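Local coordinates for protein TbpB (Actinobacillus pleuropneumoniae, PDB 3HOL) that probably binds host transferrin at the bacterial surface, as the lipoprotein component of a receptor used for iron acquisition, at residues Lys43-Val51 with Lys249-Phe258; Asn136-Leu144 with Lys218-Phe226. All coordinates share one frame; numbering follows the deposited sequence.

Contact 1. Residues Lys43-Val51 with Lys249-Phe258; sequences KVDISDIEV and KFVANDKSLF
Ile46 and Ile49 press their side chains against Val251 and Phe258, and this apolar packing makes up most of the contact. At Ile46 a chi1 of -56° turns CG1 away from the carbonyl carbon, and CD1 on that branch reaches the CB of Phe258 at 3.7 Å, the side chains crossing at about a right angle; the other branch, CG2, lies against Val251 CG1 and the same Phe258 CB. Ile49 brings its delta methyl between two partners, CD1 lying 3.8 Å from Val251 CG2 and 3.8 Å from Phe258 CE1. Branched isoleucines suit this place because each offers more than one carbon to the ring and its neighbours.

Polar contact across the segments is simpler. The N-H of Ile46 points almost straight at Lys255 O (3.1 Å, 167° at the hydrogen). Beside it the CB atoms of Asp45 and Lys255 meet at 3.7 Å. The Asp45 carboxylate is held by Lys43, whose NZ forms a salt bridge to OD1, and by Asn131. Lys255 ends a type I turn that begins at Ala252; overlapping its end, Asp254 OD1 accepts the N-H of Ser256 in an Asx turn and also the Ser256 hydroxyl.

This turn joins barrel strands 245-251 and 257-265 as a hairpin, while residues 43-51 run from strand 43-44, paired with strand 119-133, to strand 50-52 beside strand 29-33, whose Tyr30 and Val32 also touch Ile49.

Contact 2. Residues Asn136-Leu144 with Lys218-Phe226; sequences NEEGRPNYL and KGKGESYNF
Gly139 O accepts the N-H of Gly221 at 2.7 Å, a bond lying in the carbonyl plane but rather bent, with 140° at the hydrogen. Both glycines have positive phi. At Gly139 the lack of a side chain matters further, because Lys220 CG packs on the side where a beta carbon would project, leaving no room for one. One residue earlier, a water donates to Glu138 O at 2.6 Å and also to Gly219 O, tying two carbonyls that could not bond to each other directly.

Tyr224 is the main side chain of its segment here. With CG anti to the backbone N (chi1 -174°), its ring reaches in beneath the opposite loop, where CG of Arg140 sits over one face, 3.6 Å from the centroid, in a CH-pi contact. The extended arginine chain thus provides an apolar surface before its charged end is reached. These are two loops of the eight-stranded N-lobe barrel: residues 136-144 follow strand 119-133, and residues 218-226 link strand 206-213 to strand 231-239.

Beyond the ring, the guanidinium has its strongest polar partner in Asn131, through NH2, while NH1 bonds to Gly154 O. Phe226 CE1 lies over one guanidinium face, the two planes being 62° apart, so the groups do not stack. Tyr224 CD2 sits over the centre of one Phe226 face.

Pro141 wedges its rigid ring into the same apolar patch, CG lying 3.9 Å from Tyr224 CB and CD 3.9 Å from Phe226 CZ. Elsewhere, Lys218 NZ and the Glu138 carboxylate form a salt bridge, although the position of Glu138 OE2 is doubtful because it is modelled too near Tyr224 OH. Further along, Leu144 CD2 lies against Glu222 OE1.

In the fold
Both contacts belong to the N-lobe and, with centres about 19 Å apart, they touch where Leu257 CD1 packs on Phe226 O. Contact 1 is the more deeply placed: it joins a barrel hairpin to the segment running on to the sheet of strands 29-33 and 50-52, which by the family architecture is probably the handle domain. Its chemistry is mainly apolar packing with one backbone bond, and a polar edge at Asp45 and Lys255. Contact 2 lies farther out, between two barrel loops, and mixes backbone bonding, a water, a charged pair and ring packing. Strand 119-133 serves both, since its Asn131 bonds to Asp45 of contact 1 and to Arg140 of contact 2.

Contact 1. Residues Lys43-Val51 with Lys249-Phe258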
loop_
_atom_site.group_PDB
_atom_site.type_symbol
_atom_site.label_atom_id
_atom_site.label_comp_id
_atom_site.label_asym_id
_atom_site.label_seq_id
_atom_site.Cartn_x
_atom_site.Cartn_y
_atom_site.Cartn_z
ATOM N N LYS A 43 17.651 -25.275 20.066
ATOM C CA LYS A 43 16.399 -24.567 19.693
ATOM C C LYS A 43 16.759 -23.308 18.888
ATOM O O LYS A 43 17.538 -22.452 19.346
ATOM C CB LYS A 43 15.570 -24.250 20.947
ATOM C CG LYS A 43 14.083 -23.988 20.715
ATOM C CD LYS A 43 13.327 -23.854 22.062
ATOM C CE LYS A 43 12.019 -23.093 21.910
ATOM N NZ LYS A 43 12.306 -21.656 21.731
ATOM N N VAL A 44 16.253 -23.219 17.666
ATOM C CA VAL A 44 16.455 -22.036 16.841
ATOM C C VAL A 44 15.073 -21.611 16.291
ATOM O O VAL A 44 14.373 -22.402 15.613
ATOM C CB VAL A 44 17.484 -22.262 15.705
ATOM C CG1 VAL A 44 17.526 -21.079 14.688
ATOM C CG2 VAL A 44 18.912 -22.508 16.285
ATOM N N ASP A 45 14.696 -20.376 16.608
ATOM C CA ASP A 45 13.321 -19.904 16.392
ATOM C C ASP A 45 13.201 -19.181 15.062
ATOM O O ASP A 45 14.206 -18.877 14.435
ATOM C CB ASP A 45 12.920 -18.947 17.530
ATOM C CG ASP A 45 12.667 -19.684 18.854
ATOM O OD1 ASP A 45 12.397 -20.892 18.864
ATOM O OD2 ASP A 45 12.796 -19.033 19.891
ATOM N N ILE A 46 11.970 -18.878 14.646
ATOM C CA ILE A 46 11.756 -17.978 13.521
ATOM C C ILE A 46 12.446 -16.662 13.848
ATOM O O ILE A 46 12.220 -16.105 14.931
ATOM C CB ILE A 46 10.237 -17.757 13.273
ATOM C CG1 ILE A 46 9.510 -19.107 13.063
ATOM C CG2 ILE A 46 9.974 -16.817 12.075
ATOM C CD1 ILE A 46 9.930 -19.820 11.766
ATOM N N SER A 47 13.315 -16.194 12.945
ATOM C CA SER A 47 13.942 -14.886 13.126
ATOM C C SER A 47 14.352 -14.357 11.769
ATOM O O SER A 47 14.348 -15.093 10.772
ATOM C CB SER A 47 15.180 -14.998 14.044
ATOM O OG SER A 47 16.229 -15.563 13.289
ATOM N N ASP A 48 14.710 -13.076 11.728
ATOM C CA ASP A 48 15.261 -12.440 10.534
ATOM C C ASP A 48 14.263 -12.445 9.389
ATOM O O ASP A 48 14.620 -12.721 8.264
ATOM C CB ASP A 48 16.561 -13.116 10.064
ATOM C CG ASP A 48 17.691 -12.946 11.046
ATOM O OD1 ASP A 48 17.765 -11.865 11.672
ATOM O OD2 ASP A 48 18.504 -13.893 11.189
ATOM N N ILE A 49 13.018 -12.122 9.683
ATOM C CA ILE A 49 12.015 -11.972 8.625
ATOM C C ILE A 49 12.395 -10.766 7.741
ATOM O O ILE A 49 12.754 -9.708 8.269
ATOM C CB ILE A 49 10.628 -11.785 9.222
ATOM C CG1 ILE A 49 10.250 -13.032 10.062
ATOM C CG2 ILE A 49 9.640 -11.569 8.100
ATOM C CD1 ILE A 49 9.124 -12.812 11.057
ATOM N N GLU A 50 12.332 -10.916 6.420
ATOM C CA GLU A 50 12.848 -9.879 5.534
ATOM C C GLU A 50 11.738 -9.335 4.680
ATOM O O GLU A 50 10.866 -10.094 4.194
ATOM C CB GLU A 50 13.879 -10.448 4.575
ATOM C CG GLU A 50 15.030 -11.188 5.185
ATOM C CD GLU A 50 16.037 -11.611 4.114
ATOM O OE1 GLU A 50 15.616 -11.964 2.986
ATOM O OE2 GLU A 50 17.257 -11.558 4.397
ATOM N N VAL A 51 11.758 -8.027 4.475
ATOM C CA VAL A 51 10.763 -7.391 3.611
ATOM C C VAL A 51 11.025 -7.722 2.144
ATOM O O VAL A 51 12.150 -7.803 1.713
ATOM C CB VAL A 51 10.673 -5.831 3.845
ATOM C CG1 VAL A 51 12.021 -5.179 3.871
ATOM C CG2 VAL A 51 9.860 -5.164 2.773
ATOM N N LYS A 249 0.565 -13.083 6.433
ATOM C CA LYS A 249 1.402 -13.994 7.222
ATOM C C LYS A 249 1.067 -13.847 8.690
ATOM O O LYS A 249 0.433 -12.857 9.110
ATOM C CB LYS A 249 2.912 -13.691 7.008
ATOM C CG LYS A 249 3.412 -12.482 7.845
ATOM C CD LYS A 249 4.865 -12.098 7.471
ATOM C CE LYS A 249 5.503 -11.135 8.492
ATOM N NZ LYS A 249 4.645 -9.886 8.643
ATOM N N PHE A 250 1.490 -14.825 9.476
ATOM C CA PHE A 250 1.549 -14.599 10.895
ATOM C C PHE A 250 2.723 -15.345 11.506
ATOM O O PHE A 250 3.279 -16.302 10.901
ATOM C CB PHE A 250 0.236 -14.949 11.626
ATOM C CG PHE A 250 -0.105 -16.418 11.640
ATOM C CD1 PHE A 250 0.507 -17.271 12.528
ATOM C CD2 PHE A 250 -1.108 -16.920 10.799
ATOM C CE1 PHE A 250 0.170 -18.638 12.579
ATOM C CE2 PHE A 250 -1.484 -18.299 10.842
ATOM C CZ PHE A 250 -0.818 -19.161 11.732
ATOM N N VAL A 251 3.081 -14.921 12.713
ATOM C CA VAL A 251 4.141 -15.625 13.470
ATOM C C VAL A 251 3.594 -16.097 14.818
ATOM O O VAL A 251 2.967 -15.306 15.546
ATOM C CB VAL A 251 5.375 -14.727 13.679
ATOM C CG1 VAL A 251 6.619 -15.554 14.213
ATOM C CG2 VAL A 251 5.706 -13.947 12.416
ATOM N N ALA A 252 3.824 -17.371 15.165
ATOM C CA ALA A 252 3.400 -17.884 16.482
ATOM C C ALA A 252 4.001 -16.988 17.596
ATOM O O ALA A 252 5.149 -16.505 17.458
ATOM C CB ALA A 252 3.862 -19.352 16.645
ATOM N N ASN A 253 3.244 -16.771 18.672
ATOM C CA ASN A 253 3.695 -15.920 19.758
ATOM C C ASN A 253 4.985 -16.445 20.434
ATOM O O ASN A 253 5.766 -15.657 20.900
ATOM C CB ASN A 253 2.585 -15.670 20.777
ATOM C CG ASN A 253 1.435 -14.901 20.200
ATOM O OD1 ASN A 253 1.564 -14.137 19.213
ATOM N ND2 ASN A 253 0.274 -15.100 20.805
ATOM N N ASP A 254 5.229 -17.755 20.398
ATOM C CA ASP A 254 6.500 -18.324 20.889
ATOM C C ASP A 254 7.521 -18.536 19.757
ATOM O O ASP A 254 8.513 -19.252 19.948
ATOM C CB ASP A 254 6.238 -19.652 21.603
ATOM C CG ASP A 254 5.772 -20.759 20.643
ATOM O OD1 ASP A 254 5.463 -20.487 19.473
ATOM O OD2 ASP A 254 5.693 -21.922 21.056
ATOM N N LYS A 255 7.314 -17.907 18.597
ATOM C CA LYS A 255 8.270 -18.017 17.467
ATOM C C LYS A 255 8.524 -19.451 16.935
ATOM O O LYS A 255 9.553 -19.707 16.324
ATOM C CB LYS A 255 9.607 -17.327 17.772
ATOM C CG LYS A 255 9.488 -15.866 18.247
ATOM C CD LYS A 255 10.863 -15.295 18.510
ATOM C CE LYS A 255 10.802 -13.768 18.591
ATOM N NZ LYS A 255 10.755 -13.321 19.984
ATOM N N SER A 256 7.569 -20.345 17.127
ATOM C CA SER A 256 7.702 -21.754 16.696
ATOM C C SER A 256 7.115 -22.035 15.294
ATOM O O SER A 256 7.205 -23.156 14.807
ATOM C CB SER A 256 6.994 -22.658 17.684
ATOM O OG SER A 256 5.607 -22.371 17.662
ATOM N N LEU A 257 6.494 -21.029 14.682
ATOM C CA LEU A 257 5.840 -21.205 13.378
ATOM C C LEU A 257 5.706 -19.880 12.657
ATOM O O LEU A 257 5.447 -18.840 13.293
ATOM C CB LEU A 257 4.487 -21.900 13.547
ATOM C CG LEU A 257 4.168 -22.594 12.227
ATOM C CD1 LEU A 257 4.180 -24.130 12.302
ATOM C CD2 LEU A 257 2.916 -21.994 11.640
ATOM N N PHE A 258 5.932 -19.914 11.339
ATOM C CA PHE A 258 5.721 -18.777 10.440
ATOM C C PHE A 258 4.818 -19.286 9.352
ATOM O O PHE A 258 5.169 -20.222 8.653
ATOM C CB PHE A 258 7.079 -18.344 9.869
ATOM C CG PHE A 258 7.041 -17.206 8.864
ATOM C CD1 PHE A 258 7.193 -15.870 9.282
ATOM C CD2 PHE A 258 6.991 -17.468 7.478
ATOM C CE1 PHE A 258 7.269 -14.829 8.359
ATOM C CE2 PHE A 258 7.034 -16.434 6.542
ATOM C CZ PHE A 258 7.186 -15.112 6.976
#

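Contact 2. Residues Asn136-Leu144 with Lys218-Phe226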
loop_
_atom_site.group_PDB
_atom_site.type_symbol
_atom_site.label_atom_id
_atom_site.label_comp_id
_atom_site.label_asym_id
_atom_site.label_seq_id
_atom_site.Cartn_x
_atom_site.Cartn_y
_atom_site.Cartn_z
ATOM N N ASN A 136 15.427 -33.140 23.359
ATOM C CA ASN A 136 14.719 -34.383 23.677
ATOM C C ASN A 136 13.410 -34.168 24.399
ATOM O O ASN A 136 12.458 -34.905 24.185
ATOM C CB ASN A 136 15.596 -35.329 24.511
ATOM C CG ASN A 136 16.369 -36.341 23.644
ATOM O OD1 ASN A 136 16.249 -36.355 22.407
ATOM N ND2 ASN A 136 17.170 -37.194 24.299
ATOM N N GLU A 137 13.370 -33.143 25.241
ATOM C CA GLU A 137 12.188 -32.819 26.030
ATOM C C GLU A 137 11.014 -32.445 25.117
ATOM O O GLU A 137 9.871 -32.802 25.414
ATOM C CB GLU A 137 12.513 -31.654 26.983
ATOM C CG GLU A 137 11.569 -31.480 28.164
ATOM C CD GLU A 137 10.169 -30.984 27.764
ATOM O OE1 GLU A 137 10.053 -30.164 26.812
ATOM O OE2 GLU A 137 9.184 -31.431 28.404
ATOM N N GLU A 138 11.300 -31.739 24.012
ATOM C CA GLU A 138 10.249 -31.223 23.133
ATOM C C GLU A 138 9.375 -32.322 22.543
ATOM O O GLU A 138 8.181 -32.110 22.332
ATOM C CB GLU A 138 10.840 -30.338 22.028
ATOM C CG GLU A 138 9.799 -29.645 21.119
ATOM C CD GLU A 138 8.884 -28.659 21.854
ATOM O OE1 GLU A 138 9.153 -28.289 23.018
ATOM O OE2 GLU A 138 7.871 -28.245 21.264
ATOM N N GLY A 139 9.964 -33.494 22.310
ATOM C CA GLY A 139 9.236 -34.660 21.841
ATOM C C GLY A 139 8.740 -34.597 20.401
ATOM O O GLY A 139 7.691 -35.153 20.082
ATOM N N ARG A 140 9.506 -33.960 19.531
ATOM C CA ARG A 140 9.160 -33.912 18.108
ATOM C C ARG A 140 9.343 -35.289 17.491
ATOM O O ARG A 140 10.147 -36.083 17.989
ATOM C CB ARG A 140 9.938 -32.824 17.381
ATOM C CG ARG A 140 9.341 -31.439 17.681
ATOM C CD ARG A 140 10.087 -30.293 17.056
ATOM N NE ARG A 140 9.443 -29.055 17.471
ATOM C CZ ARG A 140 9.614 -27.868 16.904
ATOM N NH1 ARG A 140 10.449 -27.689 15.876
ATOM N NH2 ARG A 140 8.959 -26.824 17.402
ATOM N N PRO A 141 8.568 -35.590 16.435
ATOM C CA PRO A 141 8.518 -36.960 15.912
ATOM C C PRO A 141 9.763 -37.346 15.115
ATOM O O PRO A 141 10.291 -36.557 14.354
ATOM C CB PRO A 141 7.274 -36.952 14.997
ATOM C CG PRO A 141 6.672 -35.574 15.097
ATOM C CD PRO A 141 7.773 -34.671 15.600
ATOM N N ASN A 142 10.198 -38.587 15.272
ATOM C CA ASN A 142 11.338 -39.085 14.550
ATOM C C ASN A 142 10.960 -39.652 13.165
ATOM O O ASN A 142 11.600 -39.332 12.141
ATOM C CB ASN A 142 12.002 -40.156 15.419
ATOM C CG ASN A 142 13.025 -39.586 16.357
ATOM O OD1 ASN A 142 13.520 -38.483 16.179
ATOM N ND2 ASN A 142 13.368 -40.356 17.369
ATOM N N TYR A 143 9.925 -40.484 13.135
ATOM C CA TYR A 143 9.591 -41.246 11.938
ATOM C C TYR A 143 8.121 -41.164 11.549
ATOM O O TYR A 143 7.270 -41.727 12.222
ATOM C CB TYR A 143 10.030 -42.715 12.109
ATOM C CG TYR A 143 11.449 -42.877 12.652
ATOM C CD1 TYR A 143 12.540 -42.394 11.938
ATOM C CD2 TYR A 143 11.692 -43.521 13.885
ATOM C CE1 TYR A 143 13.861 -42.571 12.415
ATOM C CE2 TYR A 143 13.016 -43.666 14.396
ATOM C CZ TYR A 143 14.093 -43.203 13.636
ATOM O OH TYR A 143 15.403 -43.302 14.091
ATOM N N LEU A 144 7.820 -40.462 10.449
ATOM C CA LEU A 144 6.435 -40.384 9.914
ATOM C C LEU A 144 6.472 -40.445 8.383
ATOM O O LEU A 144 6.162 -39.474 7.663
ATOM C CB LEU A 144 5.706 -39.124 10.401
ATOM C CG LEU A 144 5.352 -38.978 11.879
ATOM C CD1 LEU A 144 5.024 -37.507 12.232
ATOM C CD2 LEU A 144 4.188 -39.933 12.287
ATOM N N LYS A 218 0.146 -29.651 22.458
ATOM C CA LYS A 218 1.356 -29.993 21.735
ATOM C C LYS A 218 1.509 -31.502 21.513
ATOM O O LYS A 218 1.926 -31.944 20.437
ATOM C CB LYS A 218 2.540 -29.441 22.507
ATOM C CG LYS A 218 3.782 -29.193 21.705
ATOM C CD LYS A 218 4.850 -28.537 22.582
ATOM C CE LYS A 218 4.913 -27.031 22.319
ATOM N NZ LYS A 218 6.272 -26.533 22.620
ATOM N N GLY A 219 1.159 -32.289 22.527
ATOM C CA GLY A 219 1.327 -33.742 22.474
ATOM C C GLY A 219 2.791 -34.111 22.450
ATOM O O GLY A 219 3.646 -33.308 22.803
ATOM N N LYS A 220 3.104 -35.315 22.002
ATOM C CA LYS A 220 4.517 -35.753 22.010
ATOM C C LYS A 220 4.704 -36.910 21.029
ATOM O O LYS A 220 3.744 -37.593 20.707
ATOM C CB LYS A 220 4.967 -36.158 23.425
ATOM C CG LYS A 220 6.469 -36.411 23.524
ATOM C CD LYS A 220 6.930 -37.093 24.816
ATOM C CE LYS A 220 8.171 -37.959 24.529
ATOM N NZ LYS A 220 9.384 -37.131 24.218
ATOM N N GLY A 221 5.930 -37.105 20.542
ATOM C CA GLY A 221 6.225 -38.227 19.637
ATOM C C GLY A 221 5.449 -38.151 18.332
ATOM O O GLY A 221 5.374 -37.079 17.720
ATOM N N GLU A 222 4.846 -39.275 17.928
ATOM C CA GLU A 222 4.106 -39.380 16.663
ATOM C C GLU A 222 2.858 -38.486 16.569
ATOM O O GLU A 222 2.409 -38.125 15.467
ATOM C CB GLU A 222 3.714 -40.831 16.395
ATOM C CG GLU A 222 4.906 -41.715 16.083
ATOM C CD GLU A 222 4.514 -43.028 15.411
ATOM O OE1 GLU A 222 3.636 -43.027 14.513
ATOM O OE2 GLU A 222 5.107 -44.062 15.779
ATOM N N SER A 223 2.307 -38.136 17.723
ATOM C CA SER A 223 1.149 -37.282 17.773
ATOM C C SER A 223 1.511 -35.791 18.050
ATOM O O SER A 223 0.629 -34.995 18.319
ATOM C CB SER A 223 0.153 -37.826 18.821
ATOM O OG SER A 223 0.495 -37.397 20.133
ATOM N N TYR A 224 2.793 -35.431 18.000
ATOM C CA TYR A 224 3.223 -34.050 18.219
ATOM C C TYR A 224 2.473 -33.113 17.270
ATOM O O TYR A 224 2.354 -33.384 16.067
ATOM C CB TYR A 224 4.723 -33.904 18.018
ATOM C CG TYR A 224 5.290 -32.533 18.356
ATOM C CD1 TYR A 224 5.783 -32.253 19.623
ATOM C CD2 TYR A 224 5.352 -31.511 17.396
ATOM C CE1 TYR A 224 6.322 -30.982 19.933
ATOM C CE2 TYR A 224 5.872 -30.254 17.703
ATOM C CZ TYR A 224 6.361 -29.999 18.966
ATOM O OH TYR A 224 6.885 -28.761 19.267
ATOM N N ASN A 225 2.018 -31.999 17.819
ATOM C CA ASN A 225 1.209 -31.032 17.093
ATOM C C ASN A 225 2.042 -29.772 16.877
ATOM O O ASN A 225 2.384 -29.077 17.837
ATOM C CB ASN A 225 -0.096 -30.773 17.885
ATOM C CG ASN A 225 -0.827 -29.521 17.419
ATOM O OD1 ASN A 225 -0.681 -29.099 16.278
ATOM N ND2 ASN A 225 -1.600 -28.918 18.297
ATOM N N PHE A 226 2.435 -29.502 15.627
ATOM C CA PHE A 226 3.271 -28.326 15.312
ATOM C C PHE A 226 2.550 -26.950 15.421
ATOM O O PHE A 226 3.205 -25.900 15.321
ATOM C CB PHE A 226 3.873 -28.491 13.913
ATOM C CG PHE A 226 5.073 -29.385 13.913
ATOM C CD1 PHE A 226 6.335 -28.880 14.226
ATOM C CD2 PHE A 226 4.926 -30.763 13.699
ATOM C CE1 PHE A 226 7.461 -29.743 14.278
ATOM C CE2 PHE A 226 6.027 -31.609 13.741
ATOM C CZ PHE A 226 7.293 -31.111 14.021
HETATM O O HOH W 1 5.935 -32.297 23.692
#